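Long-range contacts in rifamycin polyketide synthase (Amycolatopsis mediterranei, PDB 4LN9), which carries, in its terminal module, a dehydratase domain that removes water from a polyketide intermediate, a step in the assembly of rifamycin: residues L67-V72 against G195-A200; V75-G80 against P107-R112; R131-F136 against G151-E156; A200-W205 against E218-E223; S278-R283 against L294-E299. One frame throughout, in Å; residues are numbered along the deposited sequence.

Interaction 1: residues L67-V72 against G195-A200; sequences LADHAV and GPTFRA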
# COMPACT_ATOMS: atom_id res chain seq x y z
N LEU A 67 8.41 -20.18 11.59
CA LEU A 67 8.05 -20.65 10.26
C LEU A 67 8.89 -21.85 9.84
O LEU A 67 8.44 -22.68 9.05
CB LEU A 67 8.19 -19.52 9.23
CG LEU A 67 7.30 -18.28 9.36
CD1 LEU A 67 7.68 -17.24 8.32
CD2 LEU A 67 5.82 -18.64 9.26
N ALA A 68 10.09 -21.96 10.39
CA ALA A 68 10.95 -23.11 10.13
C ALA A 68 10.30 -24.41 10.59
O ALA A 68 10.59 -25.48 10.06
CB ALA A 68 12.31 -22.92 10.80
N ASP A 69 9.30 -24.29 11.47
CA ASP A 69 8.63 -25.46 12.02
C ASP A 69 7.58 -26.06 11.08
O ASP A 69 6.94 -27.06 11.42
CB ASP A 69 8.01 -25.14 13.38
CG ASP A 69 9.04 -25.11 14.48
OD1 ASP A 69 10.19 -25.52 14.23
OD2 ASP A 69 8.71 -24.62 15.59
N HIS A 70 7.39 -25.45 9.92
CA HIS A 70 6.56 -26.03 8.87
C HIS A 70 7.32 -26.09 7.58
O HIS A 70 7.54 -25.06 6.93
CB HIS A 70 5.28 -25.22 8.68
CG HIS A 70 4.31 -25.83 7.71
ND1 HIS A 70 4.36 -25.60 6.38
CD2 HIS A 70 3.23 -26.69 7.91
CE1 HIS A 70 3.39 -26.29 5.76
NE2 HIS A 70 2.69 -26.95 6.70
N ALA A 71 7.84 -27.27 7.26
CA ALA A 71 8.68 -27.44 6.08
C ALA A 71 8.31 -28.75 5.39
O ALA A 71 8.06 -29.76 6.06
CB ALA A 71 10.15 -27.45 6.47
N VAL A 72 8.16 -28.70 4.07
CA VAL A 72 7.82 -29.90 3.31
C VAL A 72 8.97 -30.33 2.40
O VAL A 72 9.38 -29.60 1.51
CB VAL A 72 6.53 -29.70 2.48
CG1 VAL A 72 6.23 -30.94 1.65
CG2 VAL A 72 5.36 -29.36 3.38
N GLY A 195 7.92 -29.22 12.92
CA GLY A 195 8.67 -28.88 14.12
C GLY A 195 7.77 -28.62 15.31
O GLY A 195 6.54 -28.70 15.19
N PRO A 196 8.37 -28.21 16.44
CA PRO A 196 7.72 -28.10 17.74
C PRO A 196 6.48 -27.21 17.74
O PRO A 196 5.51 -27.51 18.44
CB PRO A 196 8.81 -27.48 18.62
CG PRO A 196 10.08 -27.95 18.00
CD PRO A 196 9.82 -27.99 16.52
N THR A 197 6.53 -26.09 17.03
CA THR A 197 5.38 -25.19 16.97
C THR A 197 4.14 -25.89 16.43
O THR A 197 3.03 -25.66 16.92
CB THR A 197 5.67 -23.94 16.13
OG1 THR A 197 6.83 -23.27 16.64
CG2 THR A 197 4.48 -22.98 16.18
N PHE A 198 4.33 -26.81 15.49
CA PHE A 198 3.20 -27.43 14.81
C PHE A 198 2.80 -28.77 15.40
O PHE A 198 1.77 -29.33 15.04
CB PHE A 198 3.48 -27.58 13.31
CG PHE A 198 3.38 -26.30 12.55
CD1 PHE A 198 2.29 -26.04 11.73
CD2 PHE A 198 4.34 -25.31 12.70
CE1 PHE A 198 2.18 -24.84 11.05
CE2 PHE A 198 4.25 -24.12 12.01
CZ PHE A 198 3.16 -23.88 11.20
N ARG A 199 3.65 -29.33 16.26
CA ARG A 199 3.33 -30.60 16.89
C ARG A 199 2.36 -30.41 18.05
O ARG A 199 2.76 -30.46 19.22
CB ARG A 199 4.60 -31.35 17.31
CG ARG A 199 5.39 -31.88 16.12
CD ARG A 199 6.45 -32.89 16.54
NE ARG A 199 7.38 -32.31 17.51
CZ ARG A 199 8.60 -31.85 17.21
NH1 ARG A 199 9.04 -31.92 15.96
NH2 ARG A 199 9.35 -31.31 18.15
N ALA A 200 1.12 -30.05 17.73
CA ALA A 200 0.18 -29.57 18.73
C ALA A 200 -0.95 -30.56 18.98
O ALA A 200 -1.84 -30.30 19.80
CB ALA A 200 -0.37 -28.21 18.34
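Asp-69 meets the turn at Gly-195 to Thr-197 with both its carboxylate and its backbone carbonyl. OD2 of Asp-69 accepts a short bond of 2.5 Å from OG1 of Thr-197, using the anti lone pair, and a second of 3.0 Å from the Thr-197 backbone N, which comes from above the carboxylate plane. One oxygen can take both donors because Thr-197 holds its hydroxyl beside its own backbone N (chi1 -56°). Asp-69 O receives Gly-195 N at 2.8 Å, while its OD1 rests 3.4 Å from CD of Pro-196. Residues 195-198 belong to the GYxYGPxF signature of polyketide synthase dehydratases; His-70, which opens strand 70-72, and Pro-79 have the spacing of the histidine and proline of their HxxxGxxxxP motif, so the contact probably joins two family signatures. Beside the polar bonds, CB of His-70 makes a CH-pi contact over one face of the Phe-198 ring, 3.8 Å from its centroid; the two rings are oblique, their planes 46° apart. With CG turned away from the backbone N (chi1 -174°), the imidazole of His-70 is hydrogen-bonded through ND1 to the carbonyl of Ile-77. Helix 236-251 backs the turn, with Ala-237 and Asp-240 against Phe-198.

Interaction 2: residues V75-G80 against P107-R112; sequences VVIVPG and PLVVPR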
# COMPACT_ATOMS: atom_id res chain seq x y z
N VAL A 75 11.98 -27.87 2.80
CA VAL A 75 11.76 -26.51 2.33
C VAL A 75 10.72 -25.80 3.20
O VAL A 75 9.57 -26.23 3.26
CB VAL A 75 11.25 -26.51 0.87
CG1 VAL A 75 11.08 -25.08 0.36
CG2 VAL A 75 12.19 -27.30 -0.03
N VAL A 76 11.12 -24.72 3.87
CA VAL A 76 10.16 -23.90 4.61
C VAL A 76 9.12 -23.27 3.68
O VAL A 76 9.48 -22.55 2.74
CB VAL A 76 10.85 -22.78 5.42
CG1 VAL A 76 9.82 -21.97 6.19
CG2 VAL A 76 11.88 -23.38 6.37
N ILE A 77 7.86 -23.63 3.87
CA ILE A 77 6.75 -23.02 3.14
C ILE A 77 5.65 -22.58 4.10
O ILE A 77 5.39 -23.26 5.09
CB ILE A 77 6.16 -23.99 2.09
CG1 ILE A 77 5.31 -25.07 2.76
CG2 ILE A 77 7.27 -24.63 1.27
CD1 ILE A 77 4.72 -26.08 1.79
N VAL A 78 5.11 -21.38 3.90
CA VAL A 78 4.03 -20.89 4.75
C VAL A 78 2.82 -21.82 4.61
O VAL A 78 2.49 -22.23 3.50
CB VAL A 78 3.61 -19.45 4.41
CG1 VAL A 78 2.37 -19.04 5.19
CG2 VAL A 78 4.76 -18.49 4.69
N PRO A 79 2.35 -22.37 5.74
CA PRO A 79 1.23 -23.30 5.64
C PRO A 79 0.03 -22.66 4.96
O PRO A 79 -0.18 -21.45 5.07
CB PRO A 79 0.90 -23.62 7.11
CG PRO A 79 1.44 -22.46 7.88
CD PRO A 79 2.68 -22.03 7.14
N GLY A 80 -0.76 -23.47 4.26
CA GLY A 80 -2.09 -23.06 3.82
C GLY A 80 -2.86 -22.27 4.87
O GLY A 80 -3.56 -21.32 4.54
N PRO A 107 3.07 -22.65 -3.53
CA PRO A 107 3.65 -22.55 -2.19
C PRO A 107 4.36 -21.21 -1.95
O PRO A 107 5.09 -20.74 -2.82
CB PRO A 107 4.67 -23.70 -2.16
CG PRO A 107 4.11 -24.70 -3.11
CD PRO A 107 3.47 -23.90 -4.21
N LEU A 108 4.09 -20.60 -0.80
CA LEU A 108 4.82 -19.41 -0.38
C LEU A 108 6.11 -19.80 0.34
O LEU A 108 6.12 -20.01 1.55
CB LEU A 108 3.94 -18.54 0.52
CG LEU A 108 4.53 -17.33 1.26
CD1 LEU A 108 5.66 -16.68 0.45
CD2 LEU A 108 3.44 -16.31 1.58
N VAL A 109 7.16 -20.04 -0.45
CA VAL A 109 8.44 -20.50 0.10
C VAL A 109 9.11 -19.39 0.89
O VAL A 109 9.20 -18.25 0.43
CB VAL A 109 9.39 -20.94 -1.03
CG1 VAL A 109 10.77 -21.23 -0.46
CG2 VAL A 109 8.83 -22.16 -1.74
N VAL A 110 9.52 -19.70 2.12
CA VAL A 110 10.37 -18.80 2.88
C VAL A 110 11.83 -19.20 2.69
O VAL A 110 12.17 -20.37 2.87
CB VAL A 110 10.03 -18.81 4.38
CG1 VAL A 110 10.81 -17.73 5.12
CG2 VAL A 110 8.53 -18.62 4.59
N PRO A 111 12.66 -18.26 2.22
CA PRO A 111 14.07 -18.54 1.92
C PRO A 111 14.90 -18.75 3.18
O PRO A 111 14.74 -18.02 4.16
CB PRO A 111 14.52 -17.26 1.19
CG PRO A 111 13.60 -16.20 1.69
CD PRO A 111 12.28 -16.87 1.92
N ARG A 112 15.79 -19.74 3.15
CA ARG A 112 16.58 -20.09 4.33
C ARG A 112 17.53 -18.97 4.75
O ARG A 112 17.85 -18.84 5.93
CB ARG A 112 17.35 -21.40 4.13
CG ARG A 112 17.91 -22.02 5.41
CD ARG A 112 16.81 -22.42 6.39
NE ARG A 112 16.21 -23.71 6.05
CZ ARG A 112 15.50 -24.45 6.90
NH1 ARG A 112 15.35 -24.07 8.16
NH2 ARG A 112 14.95 -25.59 6.50
O HOH W 1 13.48 -22.63 3.17
O HOH W 2 2.20 -21.72 0.77
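Val-76, Val-78 and Val-110 account for about half of the buried surface, and all three aim their CB atoms at the opposing segment. CG1 of Val-76, anti to its backbone N (chi1 -179°), lies 3.6 Å from CB of Val-110, while its other methyl, CG2, sits over one face of the Arg-112 guanidinium, 3.8 Å from NH2. Arg-112 reaches that place by bending at both chi2 and chi3. Val-78 lies alongside Leu-108, the two side chains pointing the same way, with CG2 of Val-78 3.6 Å from CG of Leu-108 and 3.8 Å from CG2 of Val-110. The backbones are joined by a single beta bridge, Ile-77 with Val-109, in the segment that leads to Pro-79, the N-cap of helix 80-93 and the residue that probably corresponds to the proline of the HxxxGxxxxP dehydratase motif. Two bonds make the bridge: Val-78 N to Leu-108 O, nearly straight at 169°, and Val-110 N to Val-76 O at 2.9 Å. Beyond each end a water continues the pairing, one linking Val-76 N with Val-110 O, the other Val-78 O with Leu-108 N. Leu-61 packs against Val-76, Val-110 and Arg-112.

Interaction 3: residues R131-F136 against G151-E156; sequences RTVDVF and GVLVPE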
# COMPACT_ATOMS: atom_id res chain seq x y z
N ARG A 131 -15.62 -9.14 -1.51
CA ARG A 131 -14.37 -8.61 -2.04
C ARG A 131 -13.45 -9.75 -2.47
O ARG A 131 -13.39 -10.78 -1.80
CB ARG A 131 -13.66 -7.76 -0.99
CG ARG A 131 -14.49 -6.63 -0.41
CD ARG A 131 -13.71 -5.93 0.71
NE ARG A 131 -14.40 -4.75 1.21
CZ ARG A 131 -14.05 -3.50 0.93
NH1 ARG A 131 -13.08 -3.27 0.05
NH2 ARG A 131 -14.69 -2.48 1.47
N THR A 132 -12.72 -9.56 -3.56
CA THR A 132 -11.65 -10.48 -3.91
C THR A 132 -10.48 -10.32 -2.95
O THR A 132 -10.23 -9.22 -2.43
CB THR A 132 -11.14 -10.26 -5.34
OG1 THR A 132 -10.74 -8.89 -5.49
CG2 THR A 132 -12.24 -10.57 -6.35
N VAL A 133 -9.77 -11.41 -2.69
CA VAL A 133 -8.52 -11.35 -1.96
C VAL A 133 -7.46 -12.18 -2.68
O VAL A 133 -7.78 -13.18 -3.31
CB VAL A 133 -8.69 -11.85 -0.50
CG1 VAL A 133 -9.21 -13.28 -0.48
CG2 VAL A 133 -7.39 -11.73 0.26
N ASP A 134 -6.27 -11.59 -2.83
CA ASP A 134 -5.15 -12.29 -3.46
C ASP A 134 -3.92 -12.17 -2.57
O ASP A 134 -3.73 -11.14 -1.92
CB ASP A 134 -4.85 -11.69 -4.84
CG ASP A 134 -5.95 -11.98 -5.85
OD1 ASP A 134 -5.92 -13.06 -6.47
OD2 ASP A 134 -6.77 -11.07 -6.11
N VAL A 135 -3.12 -13.22 -2.51
CA VAL A 135 -1.87 -13.17 -1.76
C VAL A 135 -0.67 -13.32 -2.69
O VAL A 135 -0.61 -14.25 -3.50
CB VAL A 135 -1.81 -14.25 -0.66
CG1 VAL A 135 -0.46 -14.23 0.04
CG2 VAL A 135 -2.94 -14.05 0.34
N PHE A 136 0.23 -12.34 -2.66
CA PHE A 136 1.40 -12.33 -3.54
C PHE A 136 2.68 -12.37 -2.72
O PHE A 136 2.74 -11.79 -1.63
CB PHE A 136 1.40 -11.07 -4.42
CG PHE A 136 0.17 -10.92 -5.26
CD1 PHE A 136 0.06 -11.58 -6.47
CD2 PHE A 136 -0.80 -9.98 -4.92
CE1 PHE A 136 -1.07 -11.42 -7.26
CE2 PHE A 136 -1.90 -9.79 -5.73
CZ PHE A 136 -2.05 -10.52 -6.89
N GLY A 151 -9.07 -15.59 -3.71
CA GLY A 151 -10.35 -15.96 -3.10
C GLY A 151 -11.34 -14.82 -2.95
O GLY A 151 -11.23 -13.79 -3.61
N VAL A 152 -12.33 -15.05 -2.09
CA VAL A 152 -13.44 -14.13 -1.92
C VAL A 152 -13.82 -14.05 -0.44
O VAL A 152 -13.96 -15.08 0.22
CB VAL A 152 -14.67 -14.61 -2.71
CG1 VAL A 152 -15.86 -13.69 -2.46
CG2 VAL A 152 -14.35 -14.69 -4.20
N LEU A 153 -13.85 -12.84 0.09
CA LEU A 153 -14.37 -12.60 1.43
C LEU A 153 -15.73 -11.91 1.38
O LEU A 153 -15.99 -11.11 0.49
CB LEU A 153 -13.39 -11.75 2.24
CG LEU A 153 -12.04 -12.46 2.43
CD1 LEU A 153 -10.92 -11.45 2.53
CD2 LEU A 153 -12.09 -13.36 3.66
N VAL A 154 -16.62 -12.31 2.28
CA VAL A 154 -17.98 -11.79 2.29
C VAL A 154 -18.36 -11.32 3.68
O VAL A 154 -17.75 -11.74 4.67
CB VAL A 154 -19.00 -12.86 1.82
CG1 VAL A 154 -18.65 -13.34 0.42
CG2 VAL A 154 -19.04 -14.02 2.79
N PRO A 155 -19.33 -10.40 3.78
CA PRO A 155 -19.76 -9.94 5.09
C PRO A 155 -20.48 -11.06 5.84
O PRO A 155 -20.87 -12.05 5.23
CB PRO A 155 -20.73 -8.80 4.78
CG PRO A 155 -20.51 -8.46 3.33
CD PRO A 155 -20.08 -9.75 2.69
N GLU A 156 -20.48 -10.98 7.17
CA GLU A 156 -21.27 -11.92 7.97
C GLU A 156 -22.71 -11.44 8.05
O GLU A 156 -23.01 -10.49 8.79
CB GLU A 156 -20.68 -12.03 9.37
CG GLU A 156 -21.39 -13.05 10.25
CD GLU A 156 -20.79 -14.44 10.10
OE1 GLU A 156 -19.93 -14.80 10.93
OE2 GLU A 156 -21.14 -15.14 9.13
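Strands 131-136 and 151-154 run antiparallel, their axes inclined at 135° and 4.5 Å apart at the closest, with Arg-131/Leu-153 and Val-133/Gly-151 as hydrogen-bonded pairs on either side of the non-hydrogen-bonded pair Thr-132/Val-152. They belong to the beta hairpin 131-139/146-154, part of the antiparallel sheet of the double hotdog fold. Arg-131 and Leu-153 exchange two bonds, each 2.8 Å between the N of one residue and the O of the other, and both nearly along the C=O axis. The Val-133/Gly-151 pair is less regular: Val-133 N approaches Gly-151 O from well above the carbonyl plane, although the bond is 2.9 Å long and close to straight at 165°. On the face that carries Val-133 and Leu-153, CD1 of Leu-153 packs 3.8 Å from CB of Val-133. CG1 of Val-133 stands between its backbone N and carbonyl carbon (chi1 59°), a crowded position that lays it 3.6 Å from the carbonyl carbon of Gly-151, over a residue with no side chain of its own. Leu-99 and Leu-122 also pack on Leu-153. Arg-131 starts on the same face but leads away from strand 146-154, and its NH1 is bound by the carbonyls of Asp-51 and Gly-123. At Asp-134 the strand reaches the dimer partner: its OD2 accepts a hydrogen bond from Gln-49 of the second subunit, and Thr-132 packs on the same glutamine. Cohesion therefore rests on four backbone bonds and a small apolar patch, while Arg-131 and Asp-134 send their polar ends elsewhere in the chain or across the dimer.

Interaction 4: residues A200-W205 against E218-E223; sequences AVRAVW and EIALPE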
# COMPACT_ATOMS: atom_id res chain seq x y z
N ALA A 200 1.12 -30.05 17.73
CA ALA A 200 0.18 -29.57 18.73
C ALA A 200 -0.95 -30.56 18.98
O ALA A 200 -1.84 -30.30 19.80
CB ALA A 200 -0.37 -28.21 18.34
N VAL A 201 -0.96 -31.67 18.25
CA VAL A 201 -1.98 -32.69 18.45
C VAL A 201 -1.70 -33.48 19.73
O VAL A 201 -0.65 -34.11 19.85
CB VAL A 201 -2.07 -33.65 17.25
CG1 VAL A 201 -3.10 -34.74 17.53
CG2 VAL A 201 -2.42 -32.89 15.99
N ARG A 202 -2.59 -33.36 20.71
CA ARG A 202 -2.35 -33.93 22.04
C ARG A 202 -3.01 -35.30 22.22
O ARG A 202 -2.54 -36.13 22.99
CB ARG A 202 -2.83 -32.97 23.12
CG ARG A 202 -2.11 -31.63 23.11
CD ARG A 202 -0.81 -31.71 23.89
NE ARG A 202 -1.06 -32.04 25.29
CZ ARG A 202 -0.16 -32.56 26.11
NH1 ARG A 202 1.09 -32.76 25.70
NH2 ARG A 202 -0.49 -32.85 27.37
N ALA A 203 -4.16 -35.49 21.57
CA ALA A 203 -4.88 -36.75 21.63
C ALA A 203 -5.77 -36.84 20.41
O ALA A 203 -6.21 -35.82 19.88
CB ALA A 203 -5.72 -36.82 22.90
N VAL A 204 -6.02 -38.06 19.95
CA VAL A 204 -6.94 -38.28 18.84
C VAL A 204 -7.87 -39.45 19.17
O VAL A 204 -7.45 -40.41 19.81
CB VAL A 204 -6.17 -38.60 17.55
CG1 VAL A 204 -7.12 -39.14 16.49
CG2 VAL A 204 -5.44 -37.36 17.05
N TRP A 205 -9.16 -39.27 18.89
CA TRP A 205 -10.09 -40.40 18.91
C TRP A 205 -10.73 -40.56 17.57
O TRP A 205 -10.96 -39.57 16.87
CB TRP A 205 -11.17 -40.21 19.97
CG TRP A 205 -10.64 -39.96 21.35
CD1 TRP A 205 -10.61 -40.85 22.42
CD2 TRP A 205 -10.19 -38.68 21.91
NE1 TRP A 205 -10.11 -40.24 23.55
CE2 TRP A 205 -9.84 -38.94 23.30
CE3 TRP A 205 -10.03 -37.40 21.40
CZ2 TRP A 205 -9.35 -37.94 24.13
CZ3 TRP A 205 -9.53 -36.41 22.23
CH2 TRP A 205 -9.22 -36.67 23.57
N GLU A 218 -7.77 -33.20 20.76
CA GLU A 218 -7.38 -32.04 21.53
C GLU A 218 -6.08 -31.47 20.99
O GLU A 218 -5.13 -32.20 20.70
CB GLU A 218 -7.24 -32.39 23.02
CG GLU A 218 -8.55 -32.82 23.66
CD GLU A 218 -8.45 -33.02 25.17
OE1 GLU A 218 -7.60 -32.35 25.81
OE2 GLU A 218 -9.31 -33.73 25.72
N ILE A 219 -6.10 -30.16 20.74
CA ILE A 219 -4.97 -29.47 20.15
C ILE A 219 -4.52 -28.39 21.13
O ILE A 219 -5.36 -27.70 21.71
CB ILE A 219 -5.37 -28.77 18.84
CG1 ILE A 219 -6.22 -29.70 17.97
CG2 ILE A 219 -4.13 -28.30 18.08
CD1 ILE A 219 -5.48 -30.90 17.43
N ALA A 220 -3.23 -28.37 21.43
CA ALA A 220 -2.68 -27.32 22.28
C ALA A 220 -1.29 -26.93 21.79
O ALA A 220 -0.44 -27.79 21.57
CB ALA A 220 -2.61 -27.80 23.73
N LEU A 221 -1.11 -25.64 21.52
CA LEU A 221 0.19 -25.13 21.09
C LEU A 221 1.19 -25.29 22.23
O LEU A 221 0.83 -25.12 23.40
CB LEU A 221 0.09 -23.66 20.69
CG LEU A 221 -0.56 -23.32 19.35
CD1 LEU A 221 -0.35 -21.86 19.01
CD2 LEU A 221 -0.03 -24.22 18.24
N PRO A 222 2.46 -25.55 21.91
CA PRO A 222 3.49 -25.56 22.95
C PRO A 222 3.63 -24.17 23.57
O PRO A 222 3.22 -23.18 22.97
CB PRO A 222 4.76 -25.93 22.19
CG PRO A 222 4.50 -25.53 20.78
CD PRO A 222 3.03 -25.76 20.56
N GLU A 223 4.18 -24.11 24.78
CA GLU A 223 4.23 -22.85 25.52
C GLU A 223 5.02 -21.78 24.77
O GLU A 223 4.73 -20.59 24.91
CB GLU A 223 4.81 -23.06 26.92
CG GLU A 223 3.77 -23.33 27.99
CD GLU A 223 2.79 -22.19 28.17
OE1 GLU A 223 3.24 -21.03 28.32
OE2 GLU A 223 1.57 -22.45 28.23
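Glu-218 and Trp-205 both hold CG anti to their carbonyl carbons (chi1 -64° and -55°), and the extended glutamate then runs to the edge of the indole, OE2 of Glu-218 lying 3.6 Å from CH2 of Trp-205 near the ring plane. The same oxygen accepts a hydrogen bond from NE1 of Trp-170, whose ring meets Trp-205 edge-to-face. A different bend serves Ile-219, where chi2 of -68° brings CD1 to 3.9 Å from CG2 of Val-201; its CG2 packs 3.8 Å from CB of Ala-200. CG of Arg-202 packs 3.9 Å from CB of Ala-220, and the chain bends only beyond it. Between the backbones the register slips by one residue: Arg-202 and Ala-203 both face Glu-218, a classic beta bulge. Arg-202 N bonds to Glu-218 O at 2.8 Å, and Glu-218 N reaches Ala-203 O at a longer 3.2 Å; Ala-220 N closes the other end on Ala-200 O. The hairpin of strands 201-207 and 214-220 has strand 176-178 beside the first and strand 279-285 beside the second, and Val-201 and Ile-219 pack on helix 236-251 through His-244, Leu-238 and Ala-241.

Interaction 5: residues S278-R283 against L294-E299; sequences SVLRVR and LEAVDE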
# COMPACT_ATOMS: atom_id res chain seq x y z
N SER A 278 -5.56 -20.83 22.01
CA SER A 278 -4.34 -21.64 22.01
C SER A 278 -4.58 -23.12 22.29
O SER A 278 -3.69 -23.95 22.13
CB SER A 278 -3.30 -21.08 22.99
OG SER A 278 -3.86 -20.87 24.27
N VAL A 279 -5.82 -23.47 22.62
CA VAL A 279 -6.18 -24.85 22.91
C VAL A 279 -7.57 -25.12 22.35
O VAL A 279 -8.43 -24.25 22.38
CB VAL A 279 -6.20 -25.08 24.44
CG1 VAL A 279 -4.81 -24.90 25.02
CG2 VAL A 279 -7.19 -24.13 25.10
N LEU A 280 -7.72 -26.23 21.63
CA LEU A 280 -9.00 -26.51 20.96
C LEU A 280 -9.47 -27.93 21.25
O LEU A 280 -8.65 -28.84 21.40
CB LEU A 280 -8.87 -26.32 19.45
CG LEU A 280 -8.54 -24.93 18.89
CD1 LEU A 280 -8.41 -25.03 17.37
CD2 LEU A 280 -9.59 -23.90 19.28
N ARG A 281 -10.78 -28.14 21.22
CA ARG A 281 -11.36 -29.44 20.91
C ARG A 281 -11.94 -29.39 19.51
O ARG A 281 -12.62 -28.43 19.14
CB ARG A 281 -12.47 -29.77 21.90
CG ARG A 281 -12.04 -29.83 23.36
CD ARG A 281 -13.23 -30.13 24.26
NE ARG A 281 -12.96 -29.79 25.65
CZ ARG A 281 -13.83 -29.94 26.65
NH1 ARG A 281 -15.06 -30.39 26.40
NH2 ARG A 281 -13.48 -29.60 27.88
N VAL A 282 -11.63 -30.40 18.70
CA VAL A 282 -11.97 -30.38 17.28
C VAL A 282 -12.70 -31.64 16.84
O VAL A 282 -12.48 -32.73 17.38
CB VAL A 282 -10.72 -30.16 16.40
CG1 VAL A 282 -9.87 -29.03 16.96
CG2 VAL A 282 -9.91 -31.44 16.31
N ARG A 283 -13.69 -31.47 15.96
CA ARG A 283 -14.26 -32.58 15.19
C ARG A 283 -13.99 -32.38 13.70
O ARG A 283 -14.34 -31.35 13.13
CB ARG A 283 -15.77 -32.68 15.43
CG ARG A 283 -16.47 -33.69 14.53
CD ARG A 283 -17.99 -33.63 14.68
NE ARG A 283 -18.67 -34.65 13.88
CZ ARG A 283 -19.11 -34.45 12.64
NH1 ARG A 283 -18.92 -33.28 12.04
NH2 ARG A 283 -19.76 -35.42 12.00
N LEU A 294 -14.54 -28.93 9.39
CA LEU A 294 -13.98 -28.75 10.72
C LEU A 294 -14.89 -27.88 11.58
O LEU A 294 -15.48 -26.92 11.09
CB LEU A 294 -12.58 -28.15 10.64
CG LEU A 294 -11.95 -27.63 11.94
CD1 LEU A 294 -11.58 -28.78 12.86
CD2 LEU A 294 -10.74 -26.76 11.65
N GLU A 295 -15.08 -28.30 12.83
CA GLU A 295 -15.63 -27.43 13.87
C GLU A 295 -14.72 -27.54 15.09
O GLU A 295 -14.28 -28.63 15.43
CB GLU A 295 -17.06 -27.86 14.23
CG GLU A 295 -17.80 -26.92 15.18
CD GLU A 295 -19.29 -27.23 15.29
OE1 GLU A 295 -19.63 -28.40 15.59
OE2 GLU A 295 -20.11 -26.30 15.14
N ALA A 296 -14.35 -26.40 15.66
CA ALA A 296 -13.46 -26.39 16.81
C ALA A 296 -13.95 -25.41 17.87
O ALA A 296 -14.48 -24.35 17.54
CB ALA A 296 -12.04 -26.05 16.38
N VAL A 297 -13.90 -25.85 19.12
CA VAL A 297 -14.27 -25.00 20.25
C VAL A 297 -13.09 -24.82 21.20
O VAL A 297 -12.13 -25.59 21.16
CB VAL A 297 -15.47 -25.58 21.04
CG1 VAL A 297 -16.71 -25.66 20.16
CG2 VAL A 297 -15.13 -26.94 21.63
N ASP A 298 -13.13 -23.76 22.01
CA ASP A 298 -12.14 -23.62 23.08
C ASP A 298 -12.59 -24.39 24.32
O ASP A 298 -13.63 -25.06 24.30
CB ASP A 298 -11.89 -22.14 23.42
CG ASP A 298 -13.14 -21.42 23.87
OD1 ASP A 298 -14.01 -22.05 24.50
OD2 ASP A 298 -13.21 -20.18 23.68
N GLU A 299 -11.78 -24.37 25.37
CA GLU A 299 -12.03 -25.23 26.52
C GLU A 299 -13.27 -24.82 27.31
O GLU A 299 -13.89 -25.64 27.97
CB GLU A 299 -10.80 -25.30 27.42
CG GLU A 299 -9.81 -26.37 27.00
CD GLU A 299 -10.44 -27.75 26.94
OE1 GLU A 299 -11.05 -28.16 27.95
OE2 GLU A 299 -10.43 -28.37 25.86
O HOH W 3 -8.64 -29.32 24.32
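Ala-296 lies at the apolar centre, its CB 3.7 Å from CG1 of Val-282 and 3.9 Å from CD1 of Leu-280. Leu-294 extends the patch, turning CD1 to within 3.9 Å of CB of Val-282. This face looks toward helix 236-251, where Leu-238, Leu-239 and Ala-242 receive Leu-280, Leu-294 and Val-282. Around it the strands are laced by two hydrogen-bonded pairs, Arg-281/Val-297 and Arg-283/Glu-295, flanking the non-hydrogen-bonded pair Val-282/Ala-296; of their four bonds, Glu-295 N to Arg-283 O is the longest at 3.2 Å. At the polar edge Arg-281 keeps its chain extended from CG to NE and grips Glu-299 side-on. NE of Arg-281 bonds to OE2 of Glu-299 at 2.9 Å and its NH2 to OE1 of Glu-299 at 2.8 Å, both oxygens on their syn sides and close to the guanidinium plane, although the two groups are twisted 44° from each other. The bidentate salt bridge should restrain rotation of the guanidinium, whose NH1 also bonds to the carbonyl of Phe-167 and which forms a cation-pi contact with Trp-170. A water donates to OE2 of Glu-299 and weakly to the carbonyl of Leu-280. An antiparallel hairpin with one apolar face laid on a long helix and a largely polar opposite face, Val-297 excepted, is the construction expected of the double hotdog fold of this dehydratase.

How the interactions relate
Interactions 1 and 2 lie 11 Å apart between centres and touch along neighbouring strands 70-72 and 75-76 of a small sheet; along the chain, interactions 2 and 3 are nested inside the loop closed by interaction 1. Interaction 1 shares Ala-200 with interaction 4, so the turn at 195-200 runs straight into the bulged hairpin. Interaction 5 follows last, its strand 279-285 bonded beside strand 214-220 of interaction 4, with centres 10 Å apart. Interaction 3, about 30 Å from interaction 4 between centres, thus lies in a distant part of the double hotdog, whereas interactions 4 and 5 are adjoining hairpins. Interaction 1 joins segments that probably carry dehydratase signatures, and interaction 2 holds the later part of one against 107-112.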